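Local coordinates for protein TetR family Transcriptional regulator (Streptococcus agalactiae 2603V/R, PDB 3KKC) that probably acts as a dimeric transcriptional regulator of the TetR family, binding DNA through a predicted helix-turn-helix motif, at residues Asp66-Leu71 with Pro107-Arg112; Ala20-Leu25 with Asn94-Ala99; Leu101-Asp106 with Trp154-Arg159. All coordinates share one frame; numbering follows the deposited sequence.

Interaction 1: residues Asp66-Leu71 with Pro107-Arg112; sequences DLFHHL and PYFLLR. With NI (nickel (II) ion), chain E.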
loop_
_atom_site.group_PDB
_atom_site.type_symbol
_atom_site.label_atom_id
_atom_site.label_comp_id
_atom_site.label_asym_id
_atom_site.label_seq_id
_atom_site.Cartn_x
_atom_site.Cartn_y
_atom_site.Cartn_z
ATOM N N ASP A 66 -22.329 -5.863 5.208
ATOM C CA ASP A 66 -23.056 -6.487 4.087
ATOM C C ASP A 66 -22.144 -7.050 3.002
ATOM O O ASP A 66 -22.278 -8.197 2.620
ATOM C CB ASP A 66 -23.977 -5.469 3.391
ATOM C CG ASP A 66 -25.225 -5.152 4.184
ATOM O OD1 ASP A 66 -25.589 -5.929 5.091
ATOM O OD2 ASP A 66 -25.851 -4.118 3.885
ATOM N N LEU A 67 -21.253 -6.217 2.476
ATOM C CA LEU A 67 -20.354 -6.625 1.408
ATOM C C LEU A 67 -19.526 -7.867 1.785
ATOM O O LEU A 67 -19.350 -8.786 0.976
ATOM C CB LEU A 67 -19.439 -5.463 1.033
ATOM C CG LEU A 67 -19.800 -4.764 -0.270
ATOM C CD1 LEU A 67 -21.212 -5.133 -0.716
ATOM C CD2 LEU A 67 -19.642 -3.271 -0.131
ATOM N N PHE A 68 -19.038 -7.898 3.025
ATOM C CA PHE A 68 -18.223 -9.012 3.491
ATOM C C PHE A 68 -19.058 -10.239 3.889
ATOM O O PHE A 68 -18.582 -11.379 3.825
ATOM C CB PHE A 68 -17.273 -8.551 4.593
ATOM C CG PHE A 68 -16.275 -7.527 4.109
ATOM C CD1 PHE A 68 -15.843 -7.550 2.781
ATOM C CD2 PHE A 68 -15.769 -6.542 4.969
ATOM C CE1 PHE A 68 -14.928 -6.613 2.312
ATOM C CE2 PHE A 68 -14.865 -5.591 4.511
ATOM C CZ PHE A 68 -14.432 -5.612 3.193
ATOM N N HIS A 69 -20.305 -10.025 4.287
ATOM C CA HIS A 69 -21.136 -11.172 4.554
ATOM C C HIS A 69 -21.384 -11.873 3.232
ATOM O O HIS A 69 -21.292 -13.091 3.167
ATOM C CB HIS A 69 -22.443 -10.782 5.220
ATOM C CG HIS A 69 -23.291 -11.946 5.615
ATOM N ND1 HIS A 69 -23.392 -12.380 6.921
ATOM C CD2 HIS A 69 -24.111 -12.744 4.886
ATOM C CE1 HIS A 69 -24.229 -13.404 6.977
ATOM N NE2 HIS A 69 -24.679 -13.645 5.756
ATOM N N HIS A 70 -21.662 -11.124 2.167
ATOM C CA HIS A 70 -21.896 -11.781 0.884
ATOM C C HIS A 70 -20.662 -12.434 0.244
ATOM O O HIS A 70 -20.792 -13.419 -0.482
ATOM C CB HIS A 70 -22.557 -10.878 -0.155
ATOM C CG HIS A 70 -22.888 -11.605 -1.427
ATOM N ND1 HIS A 70 -23.872 -12.575 -1.489
ATOM C CD2 HIS A 70 -22.339 -11.548 -2.665
ATOM C CE1 HIS A 70 -23.924 -13.067 -2.716
ATOM N NE2 HIS A 70 -23.011 -12.459 -3.452
ATOM N N LEU A 71 -19.481 -11.873 0.473
ATOM C CA LEU A 71 -18.272 -12.427 -0.129
ATOM C C LEU A 71 -17.812 -13.706 0.565
ATOM O O LEU A 71 -17.551 -14.702 -0.089
ATOM C CB LEU A 71 -17.145 -11.400 -0.124
ATOM C CG LEU A 71 -17.261 -10.309 -1.181
ATOM C CD1 LEU A 71 -15.955 -9.576 -1.340
ATOM C CD2 LEU A 71 -17.649 -10.955 -2.473
ATOM N N PRO A 107 -8.515 3.664 4.604
ATOM C CA PRO A 107 -7.817 2.831 5.596
ATOM C C PRO A 107 -8.754 1.816 6.292
ATOM O O PRO A 107 -8.337 0.666 6.544
ATOM C CB PRO A 107 -7.265 3.865 6.597
ATOM C CG PRO A 107 -8.126 5.084 6.389
ATOM C CD PRO A 107 -8.399 5.099 4.915
ATOM N N TYR A 108 -9.986 2.241 6.586
ATOM C CA TYR A 108 -10.975 1.389 7.253
ATOM C C TYR A 108 -11.450 0.213 6.383
ATOM O O TYR A 108 -11.590 -0.914 6.872
ATOM C CB TYR A 108 -12.193 2.204 7.707
ATOM C CG TYR A 108 -13.323 1.349 8.257
ATOM C CD1 TYR A 108 -13.454 1.146 9.621
ATOM C CD2 TYR A 108 -14.243 0.730 7.400
ATOM C CE1 TYR A 108 -14.454 0.359 10.123
ATOM C CE2 TYR A 108 -15.262 -0.055 7.894
ATOM C CZ TYR A 108 -15.369 -0.249 9.258
ATOM O OH TYR A 108 -16.399 -1.025 9.783
ATOM N N PHE A 109 -11.725 0.467 5.107
ATOM C CA PHE A 109 -12.110 -0.629 4.242
ATOM C C PHE A 109 -10.948 -1.599 4.051
ATOM O O PHE A 109 -11.148 -2.811 4.052
ATOM C CB PHE A 109 -12.623 -0.167 2.883
ATOM C CG PHE A 109 -12.880 -1.301 1.959
ATOM C CD1 PHE A 109 -14.139 -1.896 1.900
ATOM C CD2 PHE A 109 -11.847 -1.839 1.203
ATOM C CE1 PHE A 109 -14.377 -2.977 1.079
ATOM C CE2 PHE A 109 -12.080 -2.928 0.372
ATOM C CZ PHE A 109 -13.362 -3.494 0.308
ATOM N N LEU A 110 -9.736 -1.072 3.892
ATOM C CA LEU A 110 -8.572 -1.934 3.671
ATOM C C LEU A 110 -8.274 -2.790 4.905
ATOM O O LEU A 110 -7.622 -3.828 4.818
ATOM C CB LEU A 110 -7.338 -1.108 3.296
ATOM C CG LEU A 110 -6.291 -1.805 2.424
ATOM C CD1 LEU A 110 -6.700 -1.694 0.968
ATOM C CD2 LEU A 110 -4.912 -1.204 2.626
ATOM N N LEU A 111 -8.755 -2.341 6.054
ATOM C CA LEU A 111 -8.465 -3.013 7.306
ATOM C C LEU A 111 -9.408 -4.181 7.478
ATOM O O LEU A 111 -8.985 -5.319 7.618
ATOM C CB LEU A 111 -8.588 -2.037 8.486
ATOM C CG LEU A 111 -7.425 -2.056 9.486
ATOM C CD1 LEU A 111 -7.607 -1.021 10.615
ATOM C CD2 LEU A 111 -7.208 -3.450 10.067
ATOM N N ARG A 112 -10.701 -3.899 7.462
ATOM C CA ARG A 112 -11.692 -4.944 7.658
ATOM C C ARG A 112 -11.633 -6.006 6.548
ATOM O O ARG A 112 -11.934 -7.186 6.783
ATOM C CB ARG A 112 -13.088 -4.342 7.830
ATOM C CG ARG A 112 -13.447 -4.049 9.302
ATOM C CD ARG A 112 -13.821 -5.328 10.082
ATOM N NE ARG A 112 -14.605 -6.285 9.285
ATOM C CZ ARG A 112 -15.842 -6.066 8.800
ATOM N NH1 ARG A 112 -16.475 -7.013 8.096
ATOM N NH2 ARG A 112 -16.464 -4.901 9.012
HETATM NI NI NI E . -22.249 -12.791 -5.479
#

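Interaction 2: residues Ala20-Leu25 with Asn94-Ala99; sequences AFISLL and NQDSIA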
loop_
_atom_site.group_PDB
_atom_site.type_symbol
_atom_site.label_atom_id
_atom_site.label_comp_id
_atom_site.label_asym_id
_atom_site.label_seq_id
_atom_site.Cartn_x
_atom_site.Cartn_y
_atom_site.Cartn_z
ATOM N N ALA A 20 -27.792 5.490 -2.599
ATOM C CA ALA A 20 -27.126 6.775 -2.872
ATOM C C ALA A 20 -25.664 6.770 -2.426
ATOM O O ALA A 20 -24.770 7.239 -3.134
ATOM C CB ALA A 20 -27.870 7.916 -2.209
ATOM N N PHE A 21 -25.436 6.235 -1.239
ATOM C CA PHE A 21 -24.101 6.129 -0.675
ATOM C C PHE A 21 -23.186 5.289 -1.578
ATOM O O PHE A 21 -22.042 5.641 -1.813
ATOM C CB PHE A 21 -24.217 5.512 0.717
ATOM C CG PHE A 21 -22.912 5.351 1.433
ATOM C CD1 PHE A 21 -22.136 6.466 1.751
ATOM C CD2 PHE A 21 -22.495 4.105 1.847
ATOM C CE1 PHE A 21 -20.964 6.321 2.418
ATOM C CE2 PHE A 21 -21.307 3.954 2.536
ATOM C CZ PHE A 21 -20.533 5.054 2.812
ATOM N N ILE A 22 -23.713 4.188 -2.103
ATOM C CA ILE A 22 -22.970 3.322 -3.003
ATOM C C ILE A 22 -22.645 4.011 -4.333
ATOM O O ILE A 22 -21.519 3.935 -4.819
ATOM C CB ILE A 22 -23.730 1.996 -3.234
ATOM C CG1 ILE A 22 -23.706 1.152 -1.952
ATOM C CG2 ILE A 22 -23.127 1.198 -4.398
ATOM C CD1 ILE A 22 -24.389 -0.189 -2.109
ATOM N N SER A 23 -23.622 4.692 -4.911
ATOM C CA SER A 23 -23.446 5.316 -6.209
ATOM C C SER A 23 -22.414 6.414 -6.108
ATOM O O SER A 23 -21.693 6.678 -7.063
ATOM C CB SER A 23 -24.800 5.868 -6.722
ATOM O OG SER A 23 -24.674 7.081 -7.468
ATOM N N LEU A 24 -22.353 7.056 -4.944
ATOM C CA LEU A 24 -21.425 8.158 -4.711
ATOM C C LEU A 24 -20.026 7.643 -4.404
ATOM O O LEU A 24 -19.035 8.368 -4.524
ATOM C CB LEU A 24 -21.902 9.021 -3.543
ATOM C CG LEU A 24 -22.968 10.064 -3.854
ATOM C CD1 LEU A 24 -23.604 10.584 -2.564
ATOM C CD2 LEU A 24 -22.365 11.184 -4.701
ATOM N N LEU A 25 -19.963 6.392 -3.971
ATOM C CA LEU A 25 -18.710 5.744 -3.657
ATOM C C LEU A 25 -18.104 5.160 -4.929
ATOM O O LEU A 25 -17.066 4.514 -4.889
ATOM C CB LEU A 25 -18.963 4.635 -2.650
ATOM C CG LEU A 25 -18.464 4.695 -1.216
ATOM C CD1 LEU A 25 -18.322 6.118 -0.722
ATOM C CD2 LEU A 25 -19.418 3.890 -0.345
ATOM N N ASN A 94 -17.385 -4.239 -9.910
ATOM C CA ASN A 94 -17.458 -3.214 -8.891
ATOM C C ASN A 94 -18.830 -3.301 -8.219
ATOM O O ASN A 94 -19.518 -2.287 -8.003
ATOM C CB ASN A 94 -17.226 -1.837 -9.509
ATOM C CG ASN A 94 -16.768 -0.797 -8.480
ATOM O OD1 ASN A 94 -16.385 -1.132 -7.350
ATOM N ND2 ASN A 94 -16.808 0.474 -8.877
ATOM N N GLN A 95 -19.235 -4.536 -7.927
ATOM C CA GLN A 95 -20.464 -4.790 -7.185
ATOM C C GLN A 95 -20.511 -3.961 -5.903
ATOM O O GLN A 95 -19.811 -4.268 -4.917
ATOM C CB GLN A 95 -20.592 -6.266 -6.843
ATOM C CG GLN A 95 -20.343 -7.176 -8.028
ATOM C CD GLN A 95 -21.575 -7.973 -8.420
ATOM O OE1 GLN A 95 -22.691 -7.620 -8.034
ATOM N NE2 GLN A 95 -21.378 -9.051 -9.187
ATOM N N ASP A 96 -21.381 -2.944 -5.952
ATOM C CA ASP A 96 -21.599 -1.941 -4.908
ATOM C C ASP A 96 -20.339 -1.148 -4.577
ATOM O O ASP A 96 -20.077 -0.885 -3.414
ATOM C CB ASP A 96 -22.193 -2.539 -3.620
ATOM C CG ASP A 96 -23.207 -3.658 -3.883
ATOM O OD1 ASP A 96 -24.443 -3.411 -3.900
ATOM O OD2 ASP A 96 -22.754 -4.807 -4.035
ATOM N N SER A 97 -19.568 -0.778 -5.595
ATOM C CA SER A 97 -18.407 0.087 -5.425
ATOM C C SER A 97 -17.296 -0.575 -4.588
ATOM O O SER A 97 -16.442 0.118 -3.983
ATOM C CB SER A 97 -18.832 1.406 -4.779
ATOM O OG SER A 97 -19.988 1.931 -5.413
ATOM N N ILE A 98 -17.306 -1.910 -4.554
ATOM C CA ILE A 98 -16.338 -2.631 -3.742
ATOM C C ILE A 98 -14.913 -2.429 -4.270
ATOM O O ILE A 98 -13.977 -2.310 -3.493
ATOM C CB ILE A 98 -16.680 -4.121 -3.594
ATOM C CG1 ILE A 98 -15.911 -4.713 -2.425
ATOM C CG2 ILE A 98 -16.399 -4.901 -4.891
ATOM C CD1 ILE A 98 -16.489 -5.994 -1.943
ATOM N N ALA A 99 -14.776 -2.362 -5.592
ATOM C CA ALA A 99 -13.510 -2.071 -6.249
ATOM C C ALA A 99 -13.045 -0.671 -5.900
ATOM O O ALA A 99 -11.890 -0.440 -5.555
ATOM C CB ALA A 99 -13.669 -2.175 -7.746
#

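Interaction 3: residues Leu101-Asp106 with Trp154-Arg159; sequences LLLSDD and WWLHQR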
loop_
_atom_site.group_PDB
_atom_site.type_symbol
_atom_site.label_atom_id
_atom_site.label_comp_id
_atom_site.label_asym_id
_atom_site.label_seq_id
_atom_site.Cartn_x
_atom_site.Cartn_y
_atom_site.Cartn_z
ATOM N N LEU A 101 -13.881 1.013 -3.483
ATOM C CA LEU A 101 -13.656 1.137 -2.051
ATOM C C LEU A 101 -12.209 0.765 -1.744
ATOM O O LEU A 101 -11.548 1.429 -0.952
ATOM C CB LEU A 101 -14.633 0.243 -1.281
ATOM C CG LEU A 101 -15.294 0.833 -0.034
ATOM C CD1 LEU A 101 -15.322 2.354 -0.071
ATOM C CD2 LEU A 101 -16.697 0.276 0.116
ATOM N N LEU A 102 -11.726 -0.281 -2.415
ATOM C CA LEU A 102 -10.381 -0.817 -2.225
ATOM C C LEU A 102 -9.306 0.055 -2.856
ATOM O O LEU A 102 -8.226 0.232 -2.292
ATOM C CB LEU A 102 -10.281 -2.212 -2.837
ATOM C CG LEU A 102 -8.902 -2.860 -2.689
ATOM C CD1 LEU A 102 -8.682 -3.297 -1.244
ATOM C CD2 LEU A 102 -8.716 -4.045 -3.636
ATOM N N LEU A 103 -9.607 0.569 -4.044
ATOM C CA LEU A 103 -8.686 1.414 -4.798
ATOM C C LEU A 103 -8.583 2.831 -4.207
ATOM O O LEU A 103 -7.666 3.593 -4.525
ATOM C CB LEU A 103 -9.159 1.507 -6.251
ATOM C CG LEU A 103 -8.510 0.663 -7.352
ATOM C CD1 LEU A 103 -8.093 -0.688 -6.814
ATOM C CD2 LEU A 103 -9.456 0.545 -8.547
ATOM N N SER A 104 -9.550 3.184 -3.371
ATOM C CA SER A 104 -9.612 4.507 -2.794
ATOM C C SER A 104 -8.597 4.588 -1.651
ATOM O O SER A 104 -8.281 5.682 -1.154
ATOM C CB SER A 104 -11.017 4.769 -2.255
ATOM O OG SER A 104 -11.229 4.041 -1.053
ATOM N N ASP A 105 -8.105 3.426 -1.229
ATOM C CA ASP A 105 -7.196 3.361 -0.094
ATOM C C ASP A 105 -7.851 3.685 1.243
ATOM O O ASP A 105 -7.137 3.864 2.235
ATOM C CB ASP A 105 -6.014 4.325 -0.281
ATOM C CG ASP A 105 -4.946 3.776 -1.197
ATOM O OD1 ASP A 105 -4.875 2.533 -1.349
ATOM O OD2 ASP A 105 -4.175 4.588 -1.755
ATOM N N ASP A 106 -9.176 3.791 1.296
ATOM C CA ASP A 106 -9.796 4.091 2.578
ATOM C C ASP A 106 -9.256 3.133 3.621
ATOM O O ASP A 106 -9.493 1.930 3.541
ATOM C CB ASP A 106 -11.307 3.979 2.535
ATOM C CG ASP A 106 -11.935 4.246 3.892
ATOM O OD1 ASP A 106 -12.209 5.423 4.208
ATOM O OD2 ASP A 106 -12.138 3.282 4.656
ATOM N N TRP A 154 -3.808 -4.320 -8.560
ATOM C CA TRP A 154 -3.132 -4.073 -9.827
ATOM C C TRP A 154 -4.093 -4.405 -10.996
ATOM O O TRP A 154 -4.213 -3.653 -11.975
ATOM C CB TRP A 154 -1.811 -4.874 -9.882
ATOM C CG TRP A 154 -1.288 -5.035 -11.260
ATOM C CD1 TRP A 154 -0.476 -4.170 -11.932
ATOM C CD2 TRP A 154 -1.576 -6.120 -12.175
ATOM N NE1 TRP A 154 -0.232 -4.649 -13.210
ATOM C CE2 TRP A 154 -0.897 -5.839 -13.385
ATOM C CE3 TRP A 154 -2.337 -7.288 -12.087
ATOM C CZ2 TRP A 154 -0.953 -6.706 -14.518
ATOM C CZ3 TRP A 154 -2.400 -8.166 -13.234
ATOM C CH2 TRP A 154 -1.708 -7.855 -14.420
ATOM N N TRP A 155 -4.786 -5.530 -10.852
ATOM C CA TRP A 155 -5.718 -6.035 -11.848
ATOM C C TRP A 155 -6.870 -5.041 -12.060
ATOM O O TRP A 155 -7.279 -4.773 -13.190
ATOM C CB TRP A 155 -6.231 -7.399 -11.371
ATOM C CG TRP A 155 -7.266 -8.077 -12.234
ATOM C CD1 TRP A 155 -7.161 -8.391 -13.560
ATOM C CD2 TRP A 155 -8.546 -8.570 -11.806
ATOM N NE1 TRP A 155 -8.298 -9.024 -13.981
ATOM C CE2 TRP A 155 -9.162 -9.150 -12.925
ATOM C CE3 TRP A 155 -9.229 -8.570 -10.581
ATOM C CZ2 TRP A 155 -10.433 -9.731 -12.862
ATOM C CZ3 TRP A 155 -10.485 -9.147 -10.519
ATOM C CH2 TRP A 155 -11.074 -9.719 -11.653
ATOM N N LEU A 156 -7.365 -4.475 -10.967
ATOM C CA LEU A 156 -8.447 -3.500 -11.033
ATOM C C LEU A 156 -8.036 -2.172 -11.710
ATOM O O LEU A 156 -8.885 -1.483 -12.291
ATOM C CB LEU A 156 -9.041 -3.266 -9.629
ATOM C CG LEU A 156 -9.740 -4.486 -9.000
ATOM C CD1 LEU A 156 -10.025 -4.301 -7.525
ATOM C CD2 LEU A 156 -11.046 -4.835 -9.717
ATOM N N HIS A 157 -6.753 -1.808 -11.636
ATOM C CA HIS A 157 -6.271 -0.599 -12.316
ATOM C C HIS A 157 -6.092 -0.884 -13.792
ATOM O O HIS A 157 -5.876 0.028 -14.586
ATOM C CB HIS A 157 -4.908 -0.140 -11.795
ATOM C CG HIS A 157 -4.936 0.476 -10.433
ATOM N ND1 HIS A 157 -4.499 -0.191 -9.307
ATOM C CD2 HIS A 157 -5.308 1.711 -10.020
ATOM C CE1 HIS A 157 -4.621 0.599 -8.256
ATOM N NE2 HIS A 157 -5.108 1.760 -8.661
ATOM N N GLN A 158 -6.130 -2.161 -14.152
ATOM C CA GLN A 158 -5.889 -2.565 -15.529
ATOM C C GLN A 158 -7.094 -2.258 -16.411
ATOM O O GLN A 158 -8.232 -2.581 -16.058
ATOM C CB GLN A 158 -5.545 -4.050 -15.595
ATOM C CG GLN A 158 -4.195 -4.409 -14.982
ATOM C CD GLN A 158 -3.018 -3.853 -15.777
ATOM O OE1 GLN A 158 -2.338 -2.929 -15.323
ATOM N NE2 GLN A 158 -2.776 -4.417 -16.973
ATOM N N ARG A 159 -6.822 -1.620 -17.550
ATOM C CA ARG A 159 -7.838 -1.233 -18.524
ATOM C C ARG A 159 -8.232 -2.448 -19.350
ATOM O O ARG A 159 -9.389 -2.610 -19.737
ATOM C CB ARG A 159 -7.303 -0.125 -19.436
ATOM C CG ARG A 159 -7.539 1.325 -18.965
ATOM C CD ARG A 159 -7.462 1.519 -17.454
ATOM N NE ARG A 159 -8.717 1.156 -16.795
ATOM C CZ ARG A 159 -8.995 1.396 -15.514
ATOM N NH1 ARG A 159 -8.111 2.017 -14.742
ATOM N NH2 ARG A 159 -10.166 1.022 -15.008
#

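Interaction 1: residues Asp66-Leu71 with Pro107-Arg112
Phe68 meets Phe109 and Arg112 where helix 57-71 passes the start of helix 107-129, and its ring reaches from helix 57-71 toward the other helix. The CB already lies 3.9 Å from Arg112 NH1. With CG anti to the carbonyl carbon (chi1 -63°), the ring is carried on between Arg112 and Phe109. Along the ring side formed by CD2 and CE2 the partner is Arg112: CD2 comes to 3.2 Å from NH1, and CE2 rests against the Arg112 backbone carbon C at 3.8 Å. At the tip, CZ reaches Phe109 CE1 at 3.4 Å, while the neighbouring corner, CE1, stays 3.9 Å from the same Phe109 atom.

In TetR-family regulators a helix in the position of helix 57-71 leads from the DNA-binding domain into the regulatory core, and here Phe68 ties it to helix 107-129 of that core. The two phenyl rings meet obliquely, their centroids 5.3 Å apart and their planes inclined at 42°. Being purely apolar, Phe109 suits this buried place, where it also packs on Leu101 and Leu102. Arg112 has a chain bent at chi2 and chi3 that turns its guanidinium back toward Phe68. The ring and guanidinium planes are nearly perpendicular, at 82°; NH1 sits at the edge of the ring, where its C-H groups are, and Phe68 CE2 lies over a guanidinium face. This is not the over-the-face placement of a cation-pi pair. The same NH1 makes a long, weak ion pair with Glu116, and arginine suits the place because its long chain can serve both neighbours. His70, which takes no part in this contact, binds the nickel ion through NE2 at 2.2 Å, together with His86 and His90.

Interaction 2: residues Ala20-Leu25 with Asn94-Ala99
Ile22 and Asp96 bring their CA atoms to within 5.8 Å, and Leu25 and Ser97 theirs to within 5.9 Å, where the end of helix 4-24 abuts the turn between helices 80-93 and 98-103. That turn opens with a Schellman motif whose C-prime residue, Asn94, has positive phi; Asp96 and Ser97 also have positive phi. The contact joins the DNA-binding domain to the regulatory core, consistent with a route by which TetR-type regulators couple the two. Ile22, branched at CB, uses both branches: CG2, anti to the backbone N, lies 3.5 Å from Asp96 CA, while CG1, anti to the carbonyl carbon (chi1 -70°), sends CD1 to Asp96 CB at 3.6 Å. Leu25 faces Ser97, CB to CB at 3.9 Å. The small Ser97 can sit this close to the helix end, and its hydroxyl donates to Ile22 O over 2.6 Å from above the carbonyl plane, 36° out of it. Ser97 occupies the N-cap position of helix 98-103 without making a capping bond. Ile22 O accepts a weak backbone bond from Leu25 N, and the Ser97 hydroxyl is a further donor to it. One hydrogen bond among van der Waals contacts thus ties the turn directly to the helix's main chain.

Interaction 3: residues Leu101-Asp106 with Trp154-Arg159
Within the all-helical regulatory core expected of a TetR-type protein, Leu102 and Leu103 of helix 98-103 pack on Leu156 and His157, the last turn of helix 137-157. The latter helix also belongs to the subunit interface: Trp154 touches Gln142 of the second subunit. Leu156 is the buried centre, using CD1 for one leucine and CB for the other. Its CD1 meets Leu102 CD2 at 4.1 Å, the two side chains crossing at about a right angle. Leucine suits position 103 because its forked end straddles Leu156 CB, with Leu103 CD1 at 3.9 Å and CD2 at 4.0 Å from it. His157, nearer the surface, offers a flat ring instead. With CG anti to the carbonyl carbon (chi1 -73°), that ring is brought alongside Leu103, whose CG sits over one face in a CH-pi contact, 4.1 Å from the centroid and 25° off the normal. His157 ND1 has a weak hydrogen bond with Lys153 O. Just beyond the leucines the chain turns toward helix 107-129 through an ST turn, in which Ser104 OG accepts from Asp106 N at 3.1 Å while donating to Leu101 O at 2.6 Å.

From the N terminus, the chain leaves helix 4-24, runs through the rest of the DNA-binding domain, helix 57-71 and helix 80-93, and returns at 94-99, where interaction 2 closes its loop. Interaction 1 opens inside that loop, at 66-71, but closes beyond it at 107-112, so the two cross. Interaction 3 begins at 101-106, after interaction 2 has closed and before interaction 1 has; it therefore follows the former in series and crosses the latter, closing at 154-159. None of the three nests. Helix 98-103 is common to interactions 2 and 3, and Ile98 packs on Leu67, Leu71 and Phe109 of interaction 1. Together they join helices 4-24 and 57-71 to helices 98-103, 107-129 and 137-157.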